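Local coordinates for tailspike protein (Siphovirus 9NA, PDB 3RIQ) that probably binds and cleaves the lipopolysaccharide O-antigen of Salmonella as the trimeric receptor-binding tailspike of the phage, acting as an endorhamnosidase, at residues T357-V362 / R383-H388; N314-D319 / N336-E341; M321-W326 / G346-G351; I280-D285 / T308-R313. All coordinates share one frame; numbering follows the deposited sequence.

Contact 1: T357-V362 / R383-H388; sequences TNITVV and RGIMVH
Met386 lies beside Thr360 and touches it with its methyl CE; the two side chains point the same way. The Met386 chain runs on from CB and bends at chi3 (-68°), which turns CE back onto Thr360 OG1 at 3.4 Å. On the other face of the strands Ile359 and Ile385 lie side by side, with Ile385 CD1 3.8 Å from Ile359 CG1. Ile374 of strand 374-376 packs on both. At the start of the pair Arg383 and Thr357 cross obliquely, and the CG2 methyl of Thr357 sits 3.8 Å from Arg383 CD, near the edge of the guanidinium. The guanidinium itself pairs with Asp355, and its NE bonds to His388 of a second subunit. The backbones run parallel. Met386 N gives to Ile359 O (2.9 Å), and Val361 N gives to Met386 O (2.9 Å). At Gly384 the chain turns a corner, and its carbonyl takes Ile359 N at 3.0 Å. The parallel strands are in register and stack like residues, Ile359 on Ile385 and Val361 on Val387, as in consecutive coils of a right-handed beta-helix.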
loop_
_atom_site.group_PDB
_atom_site.type_symbol
_atom_site.label_atom_id
_atom_site.label_comp_id
_atom_site.label_asym_id
_atom_site.label_seq_id
_atom_site.Cartn_x
_atom_site.Cartn_y
_atom_site.Cartn_z
ATOM N N THR A 357 -6.946 5.509 7.794
ATOM C CA THR A 357 -6.298 4.221 8.033
ATOM C C THR A 357 -4.880 4.161 7.538
ATOM O O THR A 357 -4.535 4.810 6.576
ATOM C CB THR A 357 -7.079 3.034 7.371
ATOM O OG1 THR A 357 -7.253 3.266 5.970
ATOM C CG2 THR A 357 -8.456 2.844 8.003
ATOM N N ASN A 358 -4.056 3.381 8.241
ATOM C CA ASN A 358 -2.684 3.077 7.784
ATOM C C ASN A 358 -1.818 4.309 7.607
ATOM O O ASN A 358 -1.261 4.577 6.535
ATOM C CB ASN A 358 -2.750 2.183 6.539
ATOM C CG ASN A 358 -3.370 0.840 6.865
ATOM O OD1 ASN A 358 -2.905 0.160 7.789
ATOM N ND2 ASN A 358 -4.450 0.498 6.199
ATOM N N ILE A 359 -1.719 5.088 8.679
ATOM C CA ILE A 359 -0.910 6.299 8.708
ATOM C C ILE A 359 0.403 6.008 9.406
ATOM O O ILE A 359 0.375 5.395 10.478
ATOM C CB ILE A 359 -1.632 7.418 9.496
ATOM C CG1 ILE A 359 -3.049 7.617 8.980
ATOM C CG2 ILE A 359 -0.834 8.723 9.455
ATOM C CD1 ILE A 359 -3.154 8.066 7.535
ATOM N N THR A 360 1.530 6.448 8.835
ATOM C CA THR A 360 2.859 6.295 9.438
ATOM C C THR A 360 3.490 7.681 9.456
ATOM O O THR A 360 3.655 8.288 8.395
ATOM C CB THR A 360 3.714 5.322 8.611
ATOM O OG1 THR A 360 3.057 4.040 8.605
ATOM C CG2 THR A 360 5.095 5.135 9.248
ATOM N N VAL A 361 3.790 8.202 10.642
ATOM C CA VAL A 361 4.417 9.514 10.776
ATOM C C VAL A 361 5.729 9.343 11.507
ATOM O O VAL A 361 5.737 8.841 12.639
ATOM C CB VAL A 361 3.496 10.522 11.530
ATOM C CG1 VAL A 361 4.275 11.802 11.941
ATOM C CG2 VAL A 361 2.251 10.872 10.679
ATOM N N VAL A 362 6.828 9.811 10.897
ATOM C CA VAL A 362 8.166 9.707 11.471
ATOM C C VAL A 362 8.784 11.079 11.496
ATOM O O VAL A 362 8.782 11.819 10.485
ATOM C CB VAL A 362 9.059 8.773 10.623
ATOM C CG1 VAL A 362 10.502 8.760 11.161
ATOM C CG2 VAL A 362 8.481 7.317 10.552
ATOM N N ARG A 383 -7.521 3.993 12.280
ATOM C CA ARG A 383 -7.205 2.552 12.458
ATOM C C ARG A 383 -5.857 2.282 11.819
ATOM O O ARG A 383 -5.703 2.508 10.617
ATOM C CB ARG A 383 -8.255 1.599 11.864
ATOM C CG ARG A 383 -9.707 1.807 12.274
ATOM C CD ARG A 383 -10.440 2.535 11.223
ATOM N NE ARG A 383 -11.891 2.659 11.405
ATOM C CZ ARG A 383 -12.657 3.361 10.559
ATOM N NH1 ARG A 383 -12.103 3.967 9.498
ATOM N NH2 ARG A 383 -13.957 3.480 10.776
ATOM N N GLY A 384 -4.907 1.772 12.593
ATOM C CA GLY A 384 -3.617 1.426 12.042
ATOM C C GLY A 384 -2.746 2.656 11.954
ATOM O O GLY A 384 -2.625 3.264 10.893
ATOM N N ILE A 385 -2.188 3.048 13.089
ATOM C CA ILE A 385 -1.436 4.288 13.205
ATOM C C ILE A 385 -0.055 3.942 13.759
ATOM O O ILE A 385 0.052 3.257 14.781
ATOM C CB ILE A 385 -2.178 5.252 14.186
ATOM C CG1 ILE A 385 -3.651 5.465 13.741
ATOM C CG2 ILE A 385 -1.367 6.570 14.367
ATOM C CD1 ILE A 385 -3.862 6.121 12.350
ATOM N N MET A 386 1.001 4.416 13.098
ATOM C CA MET A 386 2.359 4.242 13.625
ATOM C C MET A 386 3.003 5.614 13.712
ATOM O O MET A 386 3.019 6.368 12.730
ATOM C CB MET A 386 3.177 3.300 12.728
ATOM C CG MET A 386 2.690 1.847 12.738
ATOM S SD MET A 386 3.883 0.712 12.041
ATOM C CE MET A 386 3.895 1.177 10.326
ATOM N N VAL A 387 3.495 5.974 14.896
ATOM C CA VAL A 387 4.232 7.220 15.077
ATOM C C VAL A 387 5.644 6.925 15.586
ATOM O O VAL A 387 5.837 6.065 16.453
ATOM C CB VAL A 387 3.497 8.104 16.096
ATOM C CG1 VAL A 387 4.317 9.342 16.471
ATOM C CG2 VAL A 387 2.138 8.555 15.513
ATOM N N HIS A 388 6.635 7.635 15.068
ATOM C CA HIS A 388 7.980 7.576 15.641
ATOM C C HIS A 388 8.490 8.984 15.774
ATOM O O HIS A 388 9.074 9.516 14.849
ATOM C CB HIS A 388 8.930 6.734 14.776
ATOM C CG HIS A 388 10.235 6.443 15.441
ATOM N ND1 HIS A 388 11.100 5.480 14.986
ATOM C CD2 HIS A 388 10.790 6.950 16.571
ATOM C CE1 HIS A 388 12.160 5.430 15.782
ATOM N NE2 HIS A 388 11.989 6.304 16.759
#

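Contact 2: N314-D319 / N336-E341; sequences NIITRD and NVVTYE
This is a parallel strand pair between consecutive coils of the right-handed beta-helix, with polar groups at each end and isoleucine, valine and threonine pairs between. Ile315 lies alongside Val337 on the face that carries Thr317 and Thr339; Ile316 lies alongside Val338 on the other. The backbone ladder includes Val338 N to Ile315 O and Tyr340 N to Thr317 O, both 2.9 Å. At the first end Asn336 ND2 gives a bent hydrogen bond to Asn314 OD1 (2.9 Å). The donor meets a lone pair of OD1 in its carbonyl plane, but OD1 is tilted from the plane of the Asn336 amide, and the two amide planes stand 80° apart. With chi1 at -174° the Asn336 side chain swings away from its own nitrogen and across to Asn314. Thr317 OG1 rests on Thr339 CG2 at 3.4 Å. Each hydroxyl bonds to a backbone carbonyl a few residues further along its own coil, Gly324 O for Thr317 and Gly346 O for Thr339. At the far end Arg318 bends at chi3 and sets NH1 on the syn side of Glu341 OE2 (3.2 Å), a salt bridge close to the guanidinium plane. The carboxylates of Asp319 and Glu341 are stacked, 13° from parallel, with Asp319 OD1 3.8 Å from Glu341 OE1. Lys366 bridges both, and His343 also bonds to Asp319 OD1. One water joins Arg318 NH1, Asp319 OD2 and Glu341 OE1. Two acids this close would repel if both were charged; the arginine, lysine, histidine and water probably offset that, holding the pair in a compact charged network.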
loop_
_atom_site.group_PDB
_atom_site.type_symbol
_atom_site.label_atom_id
_atom_site.label_comp_id
_atom_site.label_asym_id
_atom_site.label_seq_id
_atom_site.Cartn_x
_atom_site.Cartn_y
_atom_site.Cartn_z
ATOM N N ASN A 314 -2.182 6.249 -0.573
ATOM C CA ASN A 314 -0.821 5.903 -1.050
ATOM C C ASN A 314 0.084 7.129 -1.183
ATOM O O ASN A 314 0.841 7.262 -2.163
ATOM C CB ASN A 314 -0.931 5.111 -2.365
ATOM C CG ASN A 314 -1.841 3.883 -2.225
ATOM O OD1 ASN A 314 -1.715 3.128 -1.276
ATOM N ND2 ASN A 314 -2.782 3.725 -3.131
ATOM N N ILE A 315 0.013 8.018 -0.197
ATOM C CA ILE A 315 0.745 9.294 -0.245
ATOM C C ILE A 315 2.039 9.104 0.543
ATOM O O ILE A 315 2.044 8.433 1.594
ATOM C CB ILE A 315 -0.069 10.393 0.455
ATOM C CG1 ILE A 315 -1.477 10.487 -0.136
ATOM C CG2 ILE A 315 0.678 11.739 0.425
ATOM C CD1 ILE A 315 -1.574 10.862 -1.632
ATOM N N ILE A 316 3.140 9.692 0.076
ATOM C CA ILE A 316 4.376 9.719 0.886
ATOM C C ILE A 316 4.991 11.104 0.748
ATOM O O ILE A 316 5.103 11.618 -0.381
ATOM C CB ILE A 316 5.375 8.594 0.487
ATOM C CG1 ILE A 316 6.612 8.641 1.417
ATOM C CG2 ILE A 316 5.757 8.656 -1.010
ATOM C CD1 ILE A 316 7.549 7.437 1.268
ATOM N N THR A 317 5.373 11.728 1.861
ATOM C CA THR A 317 5.993 13.064 1.798
ATOM C C THR A 317 7.224 13.095 2.653
ATOM O O THR A 317 7.295 12.385 3.653
ATOM C CB THR A 317 5.008 14.217 2.181
ATOM O OG1 THR A 317 4.928 14.344 3.609
ATOM C CG2 THR A 317 3.600 13.959 1.582
ATOM N N ARG A 318 8.214 13.890 2.251
ATOM C CA ARG A 318 9.496 13.908 2.989
ATOM C C ARG A 318 10.034 15.314 3.132
ATOM O O ARG A 318 10.225 16.023 2.119
ATOM C CB ARG A 318 10.542 13.017 2.286
ATOM C CG ARG A 318 11.826 12.831 3.111
ATOM C CD ARG A 318 13.031 12.244 2.293
ATOM N NE ARG A 318 13.642 13.257 1.398
ATOM C CZ ARG A 318 14.536 14.165 1.792
ATOM N NH1 ARG A 318 14.896 14.210 3.068
ATOM N NH2 ARG A 318 15.042 15.055 0.918
ATOM N N ASP A 319 10.316 15.691 4.383
ATOM C CA ASP A 319 11.006 16.956 4.721
ATOM C C ASP A 319 10.266 18.202 4.157
ATOM O O ASP A 319 10.901 19.170 3.696
ATOM C CB ASP A 319 12.485 16.877 4.239
ATOM C CG ASP A 319 13.413 17.881 4.920
ATOM O OD1 ASP A 319 13.107 18.388 6.037
ATOM O OD2 ASP A 319 14.488 18.158 4.317
ATOM N N ASN A 336 -3.281 4.869 3.890
ATOM C CA ASN A 336 -1.886 4.710 3.495
ATOM C C ASN A 336 -1.215 6.046 3.196
ATOM O O ASN A 336 -0.996 6.431 2.035
ATOM C CB ASN A 336 -1.691 3.703 2.348
ATOM C CG ASN A 336 -0.211 3.458 2.055
ATOM O OD1 ASN A 336 0.658 3.904 2.810
ATOM N ND2 ASN A 336 0.085 2.805 0.925
ATOM N N VAL A 337 -0.890 6.753 4.268
ATOM C CA VAL A 337 -0.178 8.026 4.178
ATOM C C VAL A 337 1.051 7.895 5.054
ATOM O O VAL A 337 0.934 7.546 6.233
ATOM C CB VAL A 337 -1.051 9.203 4.666
ATOM C CG1 VAL A 337 -0.244 10.508 4.712
ATOM C CG2 VAL A 337 -2.323 9.349 3.774
ATOM N N VAL A 338 2.219 8.177 4.473
ATOM C CA VAL A 338 3.505 8.065 5.199
ATOM C C VAL A 338 4.183 9.415 5.123
ATOM O O VAL A 338 4.362 9.934 4.020
ATOM C CB VAL A 338 4.433 7.004 4.510
ATOM C CG1 VAL A 338 5.830 6.969 5.127
ATOM C CG2 VAL A 338 3.762 5.610 4.519
ATOM N N THR A 339 4.517 10.026 6.265
ATOM C CA THR A 339 5.252 11.275 6.209
ATOM C C THR A 339 6.497 11.200 7.059
ATOM O O THR A 339 6.439 10.684 8.181
ATOM C CB THR A 339 4.393 12.523 6.575
ATOM O OG1 THR A 339 4.205 12.626 8.002
ATOM C CG2 THR A 339 3.030 12.512 5.832
ATOM N N TYR A 340 7.601 11.710 6.508
ATOM C CA TYR A 340 8.898 11.797 7.185
ATOM C C TYR A 340 9.296 13.263 7.302
ATOM O O TYR A 340 9.177 14.022 6.325
ATOM C CB TYR A 340 9.990 11.099 6.352
ATOM C CG TYR A 340 10.052 9.611 6.559
ATOM C CD1 TYR A 340 10.846 9.087 7.587
ATOM C CD2 TYR A 340 9.282 8.738 5.792
ATOM C CE1 TYR A 340 10.891 7.727 7.834
ATOM C CE2 TYR A 340 9.330 7.349 6.001
ATOM C CZ TYR A 340 10.136 6.861 7.054
ATOM O OH TYR A 340 10.187 5.527 7.376
ATOM N N GLU A 341 9.850 13.637 8.452
ATOM C CA GLU A 341 10.539 14.951 8.617
ATOM C C GLU A 341 9.633 16.146 8.318
ATOM O O GLU A 341 10.118 17.213 7.944
ATOM C CB GLU A 341 11.820 15.020 7.735
ATOM C CG GLU A 341 12.993 14.105 8.132
ATOM C CD GLU A 341 14.062 14.219 7.041
ATOM O OE1 GLU A 341 14.831 15.148 7.101
ATOM O OE2 GLU A 341 14.054 13.456 6.030
HETATM O O HOH W 1 2.276 5.665 1.090
HETATM O O HOH W 2 7.048 15.722 5.106
HETATM O O HOH W 3 16.244 16.116 4.766
#

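Contact 3: M321-W326 / G346-G351; sequences MGIGAW and GMFDRG
Ile323 is the first residue of 321-326 to touch the other segment: its CG2 methyl meets Phe348 CB at 3.8 Å. The setting is one face of the right-handed beta-helix, where the chain leaves a turn and enters a short parallel pairing with the next coil. Ile323 also puts CD1 over a face of the Trp326 ring, off toward the rim, so it touches both aromatic residues, CG2 at Phe348 and CD1 over Trp326. Gly324 follows, a close backbone approach with its CA 3.3 Å from Gly346 O. Ala325 supplies the backbone link: its O accepts from Phe348 N at 3.1 Å, in the carbonyl plane. The same oxygen has a CA-H contact with Met347. The methyl of Ala325 packs on Val337 and Thr339 of strand 333-340. Trp326 then pairs with Phe348 as a parallel bridge, and the two side chains point the same way. Trp326 CG sits between the backbone nitrogen and the carbonyl carbon (chi1 79°), and the indole turns its edge to the phenyl face. The result is a T-shaped stack, with 5.5 Å between the centroids of the Trp326 six-membered ring and the Phe348 ring and planes at 84°. Trp326 NE1 makes a weak hydrogen bond to Asp278. The far rim of the indole runs alongside Arg350, whose guanidinium plane is 29° from the ring, and Trp326 CH2 lies 3.7 Å from Arg350 NH2.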
loop_
_atom_site.group_PDB
_atom_site.type_symbol
_atom_site.label_atom_id
_atom_site.label_comp_id
_atom_site.label_asym_id
_atom_site.label_seq_id
_atom_site.Cartn_x
_atom_site.Cartn_y
_atom_site.Cartn_z
ATOM N N MET A 321 8.237 21.627 4.605
ATOM C CA MET A 321 8.374 22.672 5.605
ATOM C C MET A 321 7.086 22.953 6.379
ATOM O O MET A 321 7.132 23.430 7.535
ATOM C CB MET A 321 8.925 23.929 4.934
ATOM C CG MET A 321 9.219 25.112 5.859
ATOM S SD MET A 321 10.336 24.789 7.261
ATOM C CE MET A 321 11.940 24.683 6.440
ATOM N N GLY A 322 5.949 22.615 5.768
ATOM C CA GLY A 322 4.636 22.753 6.394
ATOM C C GLY A 322 4.212 21.440 7.052
ATOM O O GLY A 322 5.031 20.713 7.677
ATOM N N ILE A 323 2.918 21.141 6.928
ATOM C CA ILE A 323 2.337 19.926 7.494
ATOM C C ILE A 323 2.600 18.771 6.541
ATOM O O ILE A 323 2.606 18.948 5.326
ATOM C CB ILE A 323 0.828 20.148 7.758
ATOM C CG1 ILE A 323 0.660 21.262 8.812
ATOM C CG2 ILE A 323 0.106 18.854 8.199
ATOM C CD1 ILE A 323 -0.801 21.722 8.997
ATOM N N GLY A 324 2.864 17.587 7.102
ATOM C CA GLY A 324 3.249 16.462 6.250
ATOM C C GLY A 324 2.164 16.090 5.242
ATOM O O GLY A 324 2.475 15.800 4.083
ATOM N N ALA A 325 0.902 16.113 5.669
ATOM C CA ALA A 325 -0.273 15.846 4.786
ATOM C C ALA A 325 -1.466 16.288 5.600
ATOM O O ALA A 325 -1.568 15.957 6.806
ATOM C CB ALA A 325 -0.406 14.347 4.458
ATOM N N TRP A 326 -2.372 17.037 4.977
ATOM C CA TRP A 326 -3.585 17.430 5.688
ATOM C C TRP A 326 -4.783 17.707 4.794
ATOM O O TRP A 326 -4.668 17.849 3.548
ATOM C CB TRP A 326 -3.349 18.596 6.653
ATOM C CG TRP A 326 -3.273 20.009 6.095
ATOM C CD1 TRP A 326 -2.691 20.442 4.915
ATOM C CD2 TRP A 326 -3.703 21.192 6.788
ATOM N NE1 TRP A 326 -2.768 21.849 4.833
ATOM C CE2 TRP A 326 -3.386 22.319 5.967
ATOM C CE3 TRP A 326 -4.318 21.412 8.033
ATOM C CZ2 TRP A 326 -3.667 23.641 6.363
ATOM C CZ3 TRP A 326 -4.590 22.733 8.440
ATOM C CH2 TRP A 326 -4.264 23.822 7.606
ATOM N N GLY A 346 2.761 16.070 11.447
ATOM C CA GLY A 346 2.983 15.031 10.448
ATOM C C GLY A 346 1.762 14.677 9.606
ATOM O O GLY A 346 1.878 14.340 8.427
ATOM N N MET A 347 0.595 14.770 10.224
ATOM C CA MET A 347 -0.708 14.431 9.616
ATOM C C MET A 347 -1.730 15.248 10.388
ATOM O O MET A 347 -1.690 15.286 11.633
ATOM C CB MET A 347 -1.016 12.926 9.729
ATOM C CG MET A 347 -2.254 12.494 8.938
ATOM S SD MET A 347 -3.501 11.586 9.898
ATOM C CE MET A 347 -4.513 12.901 10.592
ATOM N N PHE A 348 -2.656 15.892 9.680
ATOM C CA PHE A 348 -3.596 16.794 10.360
ATOM C C PHE A 348 -4.977 16.684 9.677
ATOM O O PHE A 348 -5.117 16.879 8.464
ATOM C CB PHE A 348 -3.044 18.239 10.308
ATOM C CG PHE A 348 -3.646 19.203 11.305
ATOM C CD1 PHE A 348 -2.807 19.889 12.206
ATOM C CD2 PHE A 348 -5.015 19.517 11.309
ATOM C CE1 PHE A 348 -3.339 20.849 13.130
ATOM C CE2 PHE A 348 -5.535 20.468 12.211
ATOM C CZ PHE A 348 -4.700 21.128 13.124
ATOM N N ASP A 349 -5.989 16.369 10.478
ATOM C CA ASP A 349 -7.391 16.384 10.050
ATOM C C ASP A 349 -8.078 17.580 10.684
ATOM O O ASP A 349 -8.339 17.591 11.911
ATOM C CB ASP A 349 -8.079 15.042 10.386
ATOM C CG ASP A 349 -9.532 14.975 9.921
ATOM O OD1 ASP A 349 -10.205 16.015 9.755
ATOM O OD2 ASP A 349 -10.014 13.834 9.758
ATOM N N ARG A 350 -8.340 18.594 9.851
ATOM C CA ARG A 350 -8.929 19.853 10.306
ATOM C C ARG A 350 -10.464 19.789 10.233
ATOM O O ARG A 350 -11.166 20.737 10.639
ATOM C CB ARG A 350 -8.384 21.024 9.455
ATOM C CG ARG A 350 -9.057 22.356 9.756
ATOM C CD ARG A 350 -8.281 23.269 10.619
ATOM N NE ARG A 350 -7.750 24.197 9.650
ATOM C CZ ARG A 350 -7.327 25.448 9.838
ATOM N NH1 ARG A 350 -7.269 26.050 11.036
ATOM N NH2 ARG A 350 -6.918 26.092 8.758
ATOM N N GLY A 351 -10.977 18.690 9.699
ATOM C CA GLY A 351 -12.426 18.498 9.545
ATOM C C GLY A 351 -13.000 17.605 10.630
ATOM O O GLY A 351 -12.619 17.693 11.807
#

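Contact 4: I280-D285 / T308-R313; sequences IDVNAD and TQHIIR
The imidazole of His310 has Thr308 O over the centre of one face, 4.0 Å above the plane, and a water in plane at its edge. From across the contact Val282 comes obliquely to the ring, with CG1 3.3 Å from His310 CD2. His310 ND1 accepts a hydrogen bond from Leu265 N. This is the interior of the right-handed beta-helix, where side chains from different faces of the coil meet. The segments run almost opposite ways, 172° apart from end to end, and no direct hydrogen bond joins them; their backbones stay well apart, with Val282 CA 8.5 Å from His310 CA. Side chains fill the gap. Ile280 and Ile312 reach toward each other tip to tip, CD1 to CG2 at 3.6 Å. Ile280 CG1 lies between the backbone nitrogen and the carbonyl carbon (chi1 63°), and the chain beyond is extended, which carries CD1 across. Ile312 sends its other branch to Val282, with CD1 4.0 Å from Val282 CB. Beyond the ring Ala284 CB meets the methyl of Thr308. The hydroxyl of Thr308 bonds to Asn332. Alternate residues Ile280, Val282 and Ala284 thus face Ile312, His310 and Thr308 in turn. The one polar link is the water at the imidazole edge, which lies 3.0 Å from Val282 O and 3.2 Å from Thr308 OG1 and probably links them.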
loop_
_atom_site.group_PDB
_atom_site.type_symbol
_atom_site.label_atom_id
_atom_site.label_comp_id
_atom_site.label_asym_id
_atom_site.label_seq_id
_atom_site.Cartn_x
_atom_site.Cartn_y
_atom_site.Cartn_z
ATOM N N ILE A 280 0.521 17.484 1.090
ATOM C CA ILE A 280 -0.659 17.713 0.262
ATOM C C ILE A 280 -1.515 18.693 1.053
ATOM O O ILE A 280 -1.481 18.684 2.291
ATOM C CB ILE A 280 -1.465 16.399 -0.047
ATOM C CG1 ILE A 280 -2.049 15.751 1.224
ATOM C CG2 ILE A 280 -0.609 15.413 -0.833
ATOM C CD1 ILE A 280 -2.898 14.516 0.939
ATOM N N ASP A 281 -2.268 19.542 0.343
ATOM C CA ASP A 281 -3.192 20.495 1.004
ATOM C C ASP A 281 -4.562 20.226 0.397
ATOM O O ASP A 281 -4.900 20.800 -0.649
ATOM C CB ASP A 281 -2.772 21.953 0.726
ATOM C CG ASP A 281 -3.795 22.958 1.230
ATOM O OD1 ASP A 281 -4.723 22.536 1.969
ATOM O OD2 ASP A 281 -3.654 24.171 0.914
ATOM N N VAL A 282 -5.329 19.336 1.017
ATOM C CA VAL A 282 -6.656 19.001 0.484
ATOM C C VAL A 282 -7.678 19.631 1.432
ATOM O O VAL A 282 -8.462 18.935 2.086
ATOM C CB VAL A 282 -6.839 17.473 0.320
ATOM C CG1 VAL A 282 -8.178 17.154 -0.363
ATOM C CG2 VAL A 282 -5.696 16.888 -0.542
ATOM N N ASN A 283 -7.608 20.965 1.563
ATOM C CA ASN A 283 -8.562 21.716 2.370
ATOM C C ASN A 283 -9.530 22.502 1.495
ATOM O O ASN A 283 -9.183 22.902 0.364
ATOM C CB ASN A 283 -7.810 22.700 3.282
ATOM C CG ASN A 283 -7.123 21.999 4.451
ATOM O OD1 ASN A 283 -7.643 21.996 5.581
ATOM N ND2 ASN A 283 -5.965 21.390 4.192
ATOM N N ALA A 284 -10.714 22.787 2.031
ATOM C CA ALA A 284 -11.731 23.575 1.309
ATOM C C ALA A 284 -12.023 24.918 1.993
ATOM O O ALA A 284 -12.270 25.891 1.294
ATOM C CB ALA A 284 -13.018 22.762 1.152
ATOM N N ASP A 285 -11.994 24.966 3.333
ATOM C CA ASP A 285 -12.144 26.227 4.071
ATOM C C ASP A 285 -10.810 26.628 4.695
ATOM O O ASP A 285 -10.034 25.754 5.149
ATOM C CB ASP A 285 -13.179 26.070 5.196
ATOM C CG ASP A 285 -14.598 25.940 4.697
ATOM O OD1 ASP A 285 -14.947 26.567 3.663
ATOM O OD2 ASP A 285 -15.367 25.173 5.329
ATOM N N THR A 308 -16.757 17.023 1.491
ATOM C CA THR A 308 -15.905 16.954 0.305
ATOM C C THR A 308 -15.792 15.547 -0.276
ATOM O O THR A 308 -15.644 15.417 -1.494
ATOM C CB THR A 308 -14.527 17.569 0.577
ATOM O OG1 THR A 308 -14.004 17.052 1.818
ATOM C CG2 THR A 308 -14.659 19.095 0.703
ATOM N N GLN A 309 -15.816 14.495 0.567
ATOM C CA GLN A 309 -15.814 13.091 0.060
ATOM C C GLN A 309 -14.654 12.817 -0.896
ATOM O O GLN A 309 -14.828 12.144 -1.901
ATOM C CB GLN A 309 -17.135 12.767 -0.662
ATOM C CG GLN A 309 -18.386 12.696 0.248
ATOM C CD GLN A 309 -19.509 11.895 -0.435
ATOM O OE1 GLN A 309 -19.422 10.656 -0.562
ATOM N NE2 GLN A 309 -20.530 12.582 -0.907
ATOM N N HIS A 310 -13.467 13.342 -0.601
ATOM C CA HIS A 310 -12.296 12.973 -1.379
ATOM C C HIS A 310 -11.827 11.575 -0.971
ATOM O O HIS A 310 -12.113 11.086 0.137
ATOM C CB HIS A 310 -11.163 13.978 -1.169
ATOM C CG HIS A 310 -11.493 15.374 -1.607
ATOM N ND1 HIS A 310 -11.866 15.686 -2.900
ATOM C CD2 HIS A 310 -11.408 16.551 -0.939
ATOM C CE1 HIS A 310 -12.031 16.998 -2.997
ATOM N NE2 HIS A 310 -11.768 17.547 -1.817
ATOM N N ILE A 311 -11.093 10.943 -1.879
ATOM C CA ILE A 311 -10.318 9.743 -1.599
ATOM C C ILE A 311 -8.850 10.089 -1.710
ATOM O O ILE A 311 -8.395 10.591 -2.761
ATOM C CB ILE A 311 -10.685 8.596 -2.581
ATOM C CG1 ILE A 311 -12.187 8.256 -2.480
ATOM C CG2 ILE A 311 -9.764 7.379 -2.376
ATOM C CD1 ILE A 311 -12.692 7.199 -3.531
ATOM N N ILE A 312 -8.122 9.852 -0.622
ATOM C CA ILE A 312 -6.702 10.171 -0.564
ATOM C C ILE A 312 -5.977 8.890 -0.180
ATOM O O ILE A 312 -6.213 8.359 0.907
ATOM C CB ILE A 312 -6.443 11.252 0.516
ATOM C CG1 ILE A 312 -7.173 12.565 0.154
ATOM C CG2 ILE A 312 -4.891 11.490 0.685
ATOM C CD1 ILE A 312 -7.189 13.603 1.334
ATOM N N ARG A 313 -5.095 8.385 -1.034
ATOM C CA ARG A 313 -4.425 7.123 -0.697
ATOM C C ARG A 313 -3.026 6.990 -1.286
ATOM O O ARG A 313 -2.697 7.621 -2.320
ATOM C CB ARG A 313 -5.280 5.918 -1.061
ATOM C CG ARG A 313 -5.861 5.926 -2.399
ATOM C CD ARG A 313 -6.998 4.837 -2.577
ATOM N NE ARG A 313 -6.475 3.465 -2.528
ATOM C CZ ARG A 313 -6.090 2.758 -3.583
ATOM N NH1 ARG A 313 -6.170 3.300 -4.797
ATOM N NH2 ARG A 313 -5.575 1.530 -3.417
HETATM O O HOH W 4 -11.437 18.997 1.753
#

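All four contacts belong to neighbouring coils of one beta-helix. Contacts 1 and 2 continue each other: strands 333-340 and 355-362 pair directly, with Val362 N 2.9 Å from Thr339 O, and their centres are about 10 Å apart. Contact 3 lies on another face, its centre about 10 Å from that of contact 2, and its Met347 and Gly346 pack on Ile359 and Val361 of contact 1. Contact 4 joins contact 3 through Trp326 O and Val282 N, 3.0 Å apart, and shares strand 311-318 with contact 2. Contacts 1 and 4 do not touch; their centres are about 18 Å apart. Contacts 1, 2 and 4 reach other subunits of the trimer, whereas contact 3 does not.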